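Local coordinates for Serine/threonine-protein kinase-like protein ACR4 (Arabidopsis thaliana, PDB 7A0J) that controls formative cell division in root meristems as a membrane receptor kinase responding to the peptide CLE40, this chain being part of its extracellular region, at residues Cys102-Pro107 and Ile118-Val123; Phe136-His141 and Ser159-Gly164; Cys151-Lys156 and Gln182-Gly187. All coordinates share one frame; numbering follows the deposited sequence.

Interaction 1: Cys102-Pro107 and Ile118-Val123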
loop_
_atom_site.group_PDB
_atom_site.type_symbol
_atom_site.label_atom_id
_atom_site.label_comp_id
_atom_site.label_asym_id
_atom_site.label_seq_id
_atom_site.Cartn_x
_atom_site.Cartn_y
_atom_site.Cartn_z
ATOM N N CYS A 102 9.268 3.407 2.442
ATOM C CA CYS A 102 9.839 2.695 3.618
ATOM C C CYS A 102 9.987 1.207 3.290
ATOM O O CYS A 102 9.076 0.652 2.650
ATOM C CB CYS A 102 8.978 2.871 4.863
ATOM S SG CYS A 102 8.993 4.560 5.516
ATOM N N GLY A 103 11.104 0.605 3.708
ATOM C CA GLY A 103 11.392 -0.833 3.552
ATOM C C GLY A 103 11.630 -1.498 4.897
ATOM O O GLY A 103 12.437 -0.966 5.682
ATOM N N LEU A 104 10.945 -2.614 5.159
ATOM C CA LEU A 104 11.169 -3.461 6.360
ATOM C C LEU A 104 12.422 -4.313 6.122
ATOM O O LEU A 104 12.331 -5.307 5.374
ATOM C CB LEU A 104 9.928 -4.323 6.615
ATOM C CG LEU A 104 9.926 -5.107 7.926
ATOM C CD1 LEU A 104 10.044 -4.173 9.122
ATOM C CD2 LEU A 104 8.673 -5.961 8.040
ATOM N N ARG A 105 13.550 -3.907 6.716
ATOM C CA ARG A 105 14.893 -4.518 6.519
ATOM C C ARG A 105 14.897 -5.932 7.111
ATOM O O ARG A 105 14.557 -6.071 8.296
ATOM C CB ARG A 105 15.966 -3.635 7.166
ATOM C CG ARG A 105 17.393 -4.149 7.033
ATOM C CD ARG A 105 18.044 -3.787 5.713
ATOM N NE ARG A 105 19.498 -3.877 5.794
ATOM C CZ ARG A 105 20.204 -5.005 5.728
ATOM N NH1 ARG A 105 21.524 -4.960 5.815
ATOM N NH2 ARG A 105 19.599 -6.173 5.577
ATOM N N LYS A 106 15.267 -6.932 6.306
ATOM C CA LYS A 106 15.387 -8.356 6.721
ATOM C C LYS A 106 16.636 -8.513 7.586
ATOM O O LYS A 106 17.729 -8.146 7.158
ATOM C CB LYS A 106 15.449 -9.259 5.485
ATOM C CG LYS A 106 15.471 -10.755 5.767
ATOM C CD LYS A 106 15.501 -11.599 4.513
ATOM C CE LYS A 106 15.466 -13.085 4.801
ATOM N NZ LYS A 106 15.426 -13.881 3.551
ATOM N N PRO A 107 16.524 -9.054 8.823
ATOM C CA PRO A 107 17.688 -9.247 9.689
ATOM C C PRO A 107 18.492 -10.507 9.328
ATOM O O PRO A 107 17.897 -11.405 8.755
ATOM C CB PRO A 107 17.053 -9.369 11.082
ATOM C CG PRO A 107 15.712 -10.022 10.817
ATOM C CD PRO A 107 15.275 -9.506 9.458
ATOM N N ILE A 118 9.290 -13.092 8.864
ATOM C CA ILE A 118 8.115 -12.272 8.433
ATOM C C ILE A 118 8.184 -10.887 9.092
ATOM O O ILE A 118 7.543 -9.956 8.561
ATOM C CB ILE A 118 6.796 -13.007 8.760
ATOM C CG1 ILE A 118 6.679 -14.325 7.989
ATOM C CG2 ILE A 118 5.587 -12.111 8.518
ATOM C CD1 ILE A 118 5.676 -15.296 8.573
ATOM N N SER A 119 8.934 -10.745 10.193
ATOM C CA SER A 119 8.997 -9.509 11.016
ATOM C C SER A 119 10.429 -8.961 11.067
ATOM O O SER A 119 11.361 -9.678 10.655
ATOM C CB SER A 119 8.459 -9.759 12.403
ATOM O OG SER A 119 9.322 -10.612 13.141
ATOM N N SER A 120 10.574 -7.727 11.558
ATOM C CA SER A 120 11.864 -7.026 11.796
ATOM C C SER A 120 11.629 -5.770 12.643
ATOM O O SER A 120 10.481 -5.285 12.688
ATOM C CB SER A 120 12.544 -6.680 10.497
ATOM O OG SER A 120 13.711 -5.901 10.726
ATOM N N SER A 121 12.693 -5.275 13.281
ATOM C CA SER A 121 12.727 -4.035 14.101
ATOM C C SER A 121 13.493 -2.927 13.362
ATOM O O SER A 121 13.653 -1.835 13.944
ATOM C CB SER A 121 13.323 -4.329 15.456
ATOM O OG SER A 121 14.667 -3.878 15.533
ATOM N N LEU A 122 13.927 -3.199 12.126
ATOM C CA LEU A 122 14.763 -2.298 11.290
ATOM C C LEU A 122 13.938 -1.816 10.088
ATOM O O LEU A 122 13.534 -2.668 9.266
ATOM C CB LEU A 122 16.009 -3.063 10.831
ATOM C CG LEU A 122 16.797 -3.777 11.927
ATOM C CD1 LEU A 122 17.866 -4.676 11.321
ATOM C CD2 LEU A 122 17.418 -2.778 12.893
ATOM N N VAL A 123 13.696 -0.505 9.999
ATOM C CA VAL A 123 12.892 0.138 8.916
ATOM C C VAL A 123 13.708 1.286 8.310
ATOM O O VAL A 123 14.011 2.251 9.043
ATOM C CB VAL A 123 11.529 0.627 9.439
ATOM C CG1 VAL A 123 10.762 1.399 8.377
ATOM C CG2 VAL A 123 10.689 -0.522 9.977
#

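Interaction 2: Phe136-His141 and Ser159-Gly164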
loop_
_atom_site.group_PDB
_atom_site.type_symbol
_atom_site.label_atom_id
_atom_site.label_comp_id
_atom_site.label_asym_id
_atom_site.label_seq_id
_atom_site.Cartn_x
_atom_site.Cartn_y
_atom_site.Cartn_z
ATOM N N PHE A 136 13.530 0.185 15.897
ATOM C CA PHE A 136 12.432 0.103 16.896
ATOM C C PHE A 136 12.707 -1.054 17.865
ATOM O O PHE A 136 13.580 -1.895 17.566
ATOM C CB PHE A 136 11.080 -0.048 16.193
ATOM C CG PHE A 136 10.755 1.057 15.218
ATOM C CD1 PHE A 136 10.645 2.373 15.644
ATOM C CD2 PHE A 136 10.553 0.783 13.872
ATOM C CE1 PHE A 136 10.348 3.387 14.748
ATOM C CE2 PHE A 136 10.247 1.798 12.978
ATOM C CZ PHE A 136 10.144 3.098 13.417
ATOM N N ASP A 137 11.970 -1.090 18.981
ATOM C CA ASP A 137 12.171 -2.038 20.111
ATOM C C ASP A 137 11.175 -3.204 20.018
ATOM O O ASP A 137 11.109 -3.993 20.984
ATOM C CB ASP A 137 12.061 -1.313 21.458
ATOM C CG ASP A 137 10.764 -0.545 21.664
ATOM O OD1 ASP A 137 9.814 -0.774 20.892
ATOM O OD2 ASP A 137 10.719 0.285 22.592
ATOM N N LYS A 138 10.438 -3.315 18.904
ATOM C CA LYS A 138 9.434 -4.385 18.653
ATOM C C LYS A 138 9.648 -4.985 17.259
ATOM O O LYS A 138 10.180 -4.279 16.379
ATOM C CB LYS A 138 8.008 -3.830 18.738
ATOM C CG LYS A 138 7.536 -3.424 20.128
ATOM C CD LYS A 138 6.051 -3.118 20.198
ATOM C CE LYS A 138 5.603 -2.033 19.238
ATOM N NZ LYS A 138 6.344 -0.766 19.448
ATOM N N GLN A 139 9.222 -6.237 17.073
ATOM C CA GLN A 139 9.112 -6.904 15.749
ATOM C C GLN A 139 7.871 -6.352 15.038
ATOM O O GLN A 139 6.787 -6.365 15.654
ATOM C CB GLN A 139 9.038 -8.422 15.926
ATOM C CG GLN A 139 10.317 -9.035 16.482
ATOM C CD GLN A 139 11.481 -8.910 15.530
ATOM O OE1 GLN A 139 11.358 -9.157 14.331
ATOM N NE2 GLN A 139 12.629 -8.527 16.061
ATOM N N LEU A 140 8.030 -5.867 13.801
ATOM C CA LEU A 140 6.955 -5.215 13.006
ATOM C C LEU A 140 6.741 -5.973 11.691
ATOM O O LEU A 140 7.706 -6.577 11.189
ATOM C CB LEU A 140 7.340 -3.759 12.724
ATOM C CG LEU A 140 7.567 -2.874 13.950
ATOM C CD1 LEU A 140 8.141 -1.528 13.535
ATOM C CD2 LEU A 140 6.279 -2.684 14.739
ATOM N N HIS A 141 5.514 -5.924 11.166
ATOM C CA HIS A 141 5.141 -6.375 9.798
ATOM C C HIS A 141 3.977 -5.514 9.293
ATOM O O HIS A 141 3.552 -4.603 10.035
ATOM C CB HIS A 141 4.819 -7.877 9.792
ATOM C CG HIS A 141 3.617 -8.243 10.596
ATOM N ND1 HIS A 141 2.369 -8.397 10.027
ATOM C CD2 HIS A 141 3.465 -8.488 11.915
ATOM C CE1 HIS A 141 1.499 -8.723 10.961
ATOM N NE2 HIS A 141 2.146 -8.784 12.129
ATOM N N SER A 159 -0.675 -5.006 17.757
ATOM C CA SER A 159 -0.967 -3.568 18.004
ATOM C C SER A 159 -0.422 -2.728 16.844
ATOM O O SER A 159 0.584 -3.143 16.235
ATOM C CB SER A 159 -0.405 -3.114 19.330
ATOM O OG SER A 159 0.977 -3.419 19.429
ATOM N N VAL A 160 -1.071 -1.598 16.547
ATOM C CA VAL A 160 -0.679 -0.668 15.445
ATOM C C VAL A 160 0.327 0.350 15.995
ATOM O O VAL A 160 0.105 0.872 17.106
ATOM C CB VAL A 160 -1.897 0.019 14.792
ATOM C CG1 VAL A 160 -2.573 1.023 15.718
ATOM C CG2 VAL A 160 -1.518 0.683 13.477
ATOM N N PHE A 161 1.393 0.606 15.232
ATOM C CA PHE A 161 2.491 1.550 15.561
ATOM C C PHE A 161 2.794 2.400 14.323
ATOM O O PHE A 161 3.003 1.819 13.240
ATOM C CB PHE A 161 3.724 0.778 16.038
ATOM C CG PHE A 161 4.984 1.600 16.134
ATOM C CD1 PHE A 161 5.142 2.542 17.141
ATOM C CD2 PHE A 161 6.014 1.428 15.224
ATOM C CE1 PHE A 161 6.303 3.297 17.230
ATOM C CE2 PHE A 161 7.174 2.181 15.315
ATOM C CZ PHE A 161 7.315 3.116 16.315
ATOM N N CYS A 162 2.802 3.727 14.485
ATOM C CA CYS A 162 3.033 4.721 13.403
ATOM C C CYS A 162 4.131 5.704 13.829
ATOM O O CYS A 162 4.275 5.937 15.045
ATOM C CB CYS A 162 1.744 5.459 13.058
ATOM S SG CYS A 162 0.360 4.351 12.674
ATOM N N TRP A 163 4.871 6.249 12.855
ATOM C CA TRP A 163 6.042 7.143 13.065
ATOM C C TRP A 163 6.146 8.155 11.916
ATOM O O TRP A 163 5.274 8.129 11.024
ATOM C CB TRP A 163 7.324 6.309 13.188
ATOM C CG TRP A 163 7.687 5.582 11.930
ATOM C CD1 TRP A 163 8.481 6.037 10.917
ATOM C CD2 TRP A 163 7.254 4.265 11.540
ATOM N NE1 TRP A 163 8.577 5.094 9.929
ATOM C CE2 TRP A 163 7.837 3.996 10.283
ATOM C CE3 TRP A 163 6.438 3.290 12.127
ATOM C CZ2 TRP A 163 7.625 2.795 9.606
ATOM C CZ3 TRP A 163 6.232 2.102 11.459
ATOM C CH2 TRP A 163 6.818 1.861 10.215
ATOM N N GLY A 164 7.181 9.002 11.947
ATOM C CA GLY A 164 7.513 9.974 10.887
ATOM C C GLY A 164 7.289 11.404 11.346
ATOM O O GLY A 164 6.347 12.025 10.817
#

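Interaction 3: Cys151-Lys156 and Gln182-Gly187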
loop_
_atom_site.group_PDB
_atom_site.type_symbol
_atom_site.label_atom_id
_atom_site.label_comp_id
_atom_site.label_asym_id
_atom_site.label_seq_id
_atom_site.Cartn_x
_atom_site.Cartn_y
_atom_site.Cartn_z
ATOM N N CYS A 151 2.968 3.423 9.019
ATOM C CA CYS A 151 2.479 2.546 10.116
ATOM C C CYS A 151 2.931 1.103 9.882
ATOM O O CYS A 151 3.440 0.808 8.785
ATOM C CB CYS A 151 0.961 2.593 10.241
ATOM S SG CYS A 151 0.329 4.241 10.645
ATOM N N ALA A 152 2.750 0.256 10.897
ATOM C CA ALA A 152 3.057 -1.193 10.885
ATOM C C ALA A 152 2.366 -1.861 12.077
ATOM O O ALA A 152 2.011 -1.142 13.036
ATOM C CB ALA A 152 4.550 -1.404 10.924
ATOM N N LEU A 153 2.177 -3.181 12.005
ATOM C CA LEU A 153 1.583 -4.002 13.091
ATOM C C LEU A 153 2.707 -4.679 13.876
ATOM O O LEU A 153 3.645 -5.195 13.240
ATOM C CB LEU A 153 0.631 -5.040 12.489
ATOM C CG LEU A 153 -0.651 -4.480 11.878
ATOM C CD1 LEU A 153 -1.480 -5.592 11.251
ATOM C CD2 LEU A 153 -1.466 -3.726 12.919
ATOM N N SER A 154 2.607 -4.661 15.208
ATOM C CA SER A 154 3.488 -5.409 16.139
ATOM C C SER A 154 3.251 -6.911 15.943
ATOM O O SER A 154 2.083 -7.335 16.026
ATOM C CB SER A 154 3.248 -4.989 17.566
ATOM O OG SER A 154 3.990 -5.795 18.469
ATOM N N SER A 155 4.317 -7.671 15.676
ATOM C CA SER A 155 4.288 -9.142 15.459
ATOM C C SER A 155 3.883 -9.856 16.755
ATOM O O SER A 155 3.277 -10.943 16.662
ATOM C CB SER A 155 5.620 -9.637 14.950
ATOM O OG SER A 155 5.629 -11.053 14.838
ATOM N N LYS A 156 4.202 -9.259 17.909
ATOM C CA LYS A 156 4.005 -9.852 19.259
ATOM C C LYS A 156 2.530 -9.771 19.669
ATOM O O LYS A 156 1.971 -10.824 20.040
ATOM C CB LYS A 156 4.888 -9.136 20.288
ATOM N N GLN A 182 -5.553 -7.619 12.190
ATOM C CA GLN A 182 -5.017 -8.653 11.259
ATOM C C GLN A 182 -4.559 -7.980 9.958
ATOM O O GLN A 182 -3.708 -8.572 9.265
ATOM C CB GLN A 182 -6.046 -9.761 11.006
ATOM C CG GLN A 182 -7.343 -9.297 10.353
ATOM C CD GLN A 182 -8.348 -10.419 10.265
ATOM O OE1 GLN A 182 -9.415 -10.376 10.874
ATOM N NE2 GLN A 182 -8.003 -11.451 9.513
ATOM N N LYS A 183 -5.097 -6.797 9.638
ATOM C CA LYS A 183 -4.702 -5.982 8.457
ATOM C C LYS A 183 -4.879 -4.492 8.774
ATOM O O LYS A 183 -5.800 -4.157 9.546
ATOM C CB LYS A 183 -5.528 -6.386 7.231
ATOM C CG LYS A 183 -5.313 -7.818 6.757
ATOM C CD LYS A 183 -5.927 -8.121 5.411
ATOM C CE LYS A 183 -5.634 -9.529 4.939
ATOM N NZ LYS A 183 -6.438 -9.882 3.745
ATOM N N ILE A 184 -4.012 -3.641 8.216
ATOM C CA ILE A 184 -4.142 -2.153 8.250
ATOM C C ILE A 184 -3.956 -1.602 6.831
ATOM O O ILE A 184 -3.273 -2.258 6.013
ATOM C CB ILE A 184 -3.157 -1.509 9.249
ATOM C CG1 ILE A 184 -1.701 -1.890 8.962
ATOM C CG2 ILE A 184 -3.553 -1.837 10.683
ATOM C CD1 ILE A 184 -0.695 -0.912 9.522
ATOM N N ALA A 185 -4.561 -0.445 6.557
ATOM C CA ALA A 185 -4.419 0.320 5.298
ATOM C C ALA A 185 -4.369 1.814 5.628
ATOM O O ALA A 185 -5.430 2.394 5.942
ATOM C CB ALA A 185 -5.553 -0.003 4.358
ATOM N N ALA A 186 -3.170 2.397 5.583
ATOM C CA ALA A 186 -2.933 3.849 5.733
ATOM C C ALA A 186 -3.485 4.568 4.498
ATOM O O ALA A 186 -3.248 4.083 3.373
ATOM C CB ALA A 186 -1.461 4.123 5.926
ATOM N N GLY A 187 -4.234 5.651 4.718
ATOM C CA GLY A 187 -4.632 6.620 3.679
ATOM C C GLY A 187 -3.806 7.885 3.804
ATOM O O GLY A 187 -2.753 7.829 4.465
#

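Interaction 1: Cys102-Pro107 and Ile118-Val123
Arg-105 N donates a backbone hydrogen bond to Leu-122 O, 2.8 Å away, the donor tilted 26° from the carbonyl plane. The carbonyl of Arg-105 receives the hydroxyl of Ser-120, with OG 2.6 Å from Arg-105 O and nearly on the C=O line (169°). Ser-120 OG stands anti to its own N (chi1 175°), which sends it across to that carbonyl, while it also accepts from Leu-122 N at 3.1 Å, forming an ST turn. One pair further along, Val-123 CA lies 3.4 Å from Gly-103 O in a weaker CA-H...O contact.

The apolar contacts start at the antiparallel, non-hydrogen-bonded pair Leu-104 and Val-123, whose side chains share one face of the sheet and meet through CD1 and CG2 at 3.8 Å. The same Leu-104 methyl rests on Ser-120 CB. Arg-105 uses only the root of its side chain, its CB 3.7 Å from Leu-122 CB, before the chain bends at chi2 and leads away. Pro-107 CD leans on Ser-120 CB from the side away from Leu-104 CD1.

Nearby, Cys-102 forms a disulfide with Cys-125, and Ser-119 OG bonds Gln-139 OE1. Donating through its proton and accepting on its oxygen, the single hydroxyl of Ser-120 joins the Arg-105 carbonyl to the Leu-122 N-H, and probably fixes the chain just where it turns at Ser-121.

Interaction 2: Phe136-His141 and Ser159-Gly164
Phe-161 drives its ring edge into the face of Phe-136, a T-shaped pair with centroids 4.7 Å apart and planes at 79°. CE2 of Phe-161 sits over the centre of the Phe-136 ring, and CZ of Phe-161 comes within 3.4 Å of Phe-136 CE1. Phe-161 CG is anti to the backbone N (chi1 168°), a setting that carries the ring off its own sheet toward Phe-136 of the adjacent one.

Phe-136 in turn presents its own edge to Trp-163. Its CZ stands over the indole face, 3.6 Å from Trp-163 CD2 and nearer the margin of the indole than its middle, while the planes meet at 50°, so this second edge-to-face contact is strongly tilted. Phe-136 thus takes an edge on its face and gives its own edge to Trp-163.

Two further side chains meet the Phe-161 ring. Lys-138 folds back until its NZ lies over one face, close to the normal and 4.5 Å from the ring centroid, a cation-pi contact; the same ammonium makes a long ion pair with Asp-137. Leu-140 approaches the ring obliquely, with CD1 4.0 Å from Phe-161 CD2.

Val-123 backs both Phe-136 and Trp-163, and Phe-134 extends the aromatic group. Phe-136 ends the outermost strand of one four-stranded sheet, whereas Phe-161 and Trp-163 belong to the outermost strand of the next, an aromatic cluster packed between consecutive blades of an RCC1-type beta-propeller.

Interaction 3: Cys151-Lys156 and Gln182-Gly187
The flat groups here are peptide planes, each with a methyl on one face: Leu-153 CD1 sits squarely over the Gln-182 to Lys-183 peptide, 4.1 Å from Gln-182 C, and Ile-184 CD1 stands over the Cys-151 to Ala-152 peptide, 3.9 Å from Ala-152 N. At the edge of the latter plane the N-H of Ala-152 is engaged with Phe-161 in the adjoining strand. The Gln-182 to Lys-183 peptide falls in a classic beta bulge opposite Ile-194.

Between these planes the two branched side chains lie alongside each other, pointing opposite ways, with Leu-153 CD2 3.6 Å from Ile-184 CG2. Ile-184 CG1 lies between its backbone N and carbonyl carbon (chi1 56°), which swings CD1 along the partner strand to Cys-151 CB at 3.9 Å. An alanine in place of Leu-153 would lose both methyls, and the gap opened would probably leave Ile-184 CG2 and the bulge peptide poorly covered.

Strands 151-154 and 183-186 run nearly antiparallel, at 167°, but in separate sheets, their axes no nearer than 7.8 Å. They face each other across the fourth and fifth repeats, with the Cys-151 to Cys-162 disulfide beside them. The two segments meet through aliphatic groups on each other and on peptide faces, without backbone bonds between the strands; Ala-186 N instead reaches Ser-144 OG of the facing sheet. The two blades are probably held here mainly by van der Waals packing.

From the N terminus, interaction 1 comes first and is complete before the others open: 118-123 returns onto 102-107 across an intervening loop that is largely unmodelled, closing a hairpin within the third repeat. The chain then passes through 136-141, which opens interaction 2, and 151-156, which opens interaction 3; 159-164 and 182-187 close them in that order, so the two cross. Interaction 1 holds one blade together, interaction 2 joins it to the next, and interaction 3 joins that one to a third. A probable hydrogen bond from Leu-140 N to Ser-120 O connects the first two, and the Cys-151 to Cys-162 disulfide unites interactions 2 and 3.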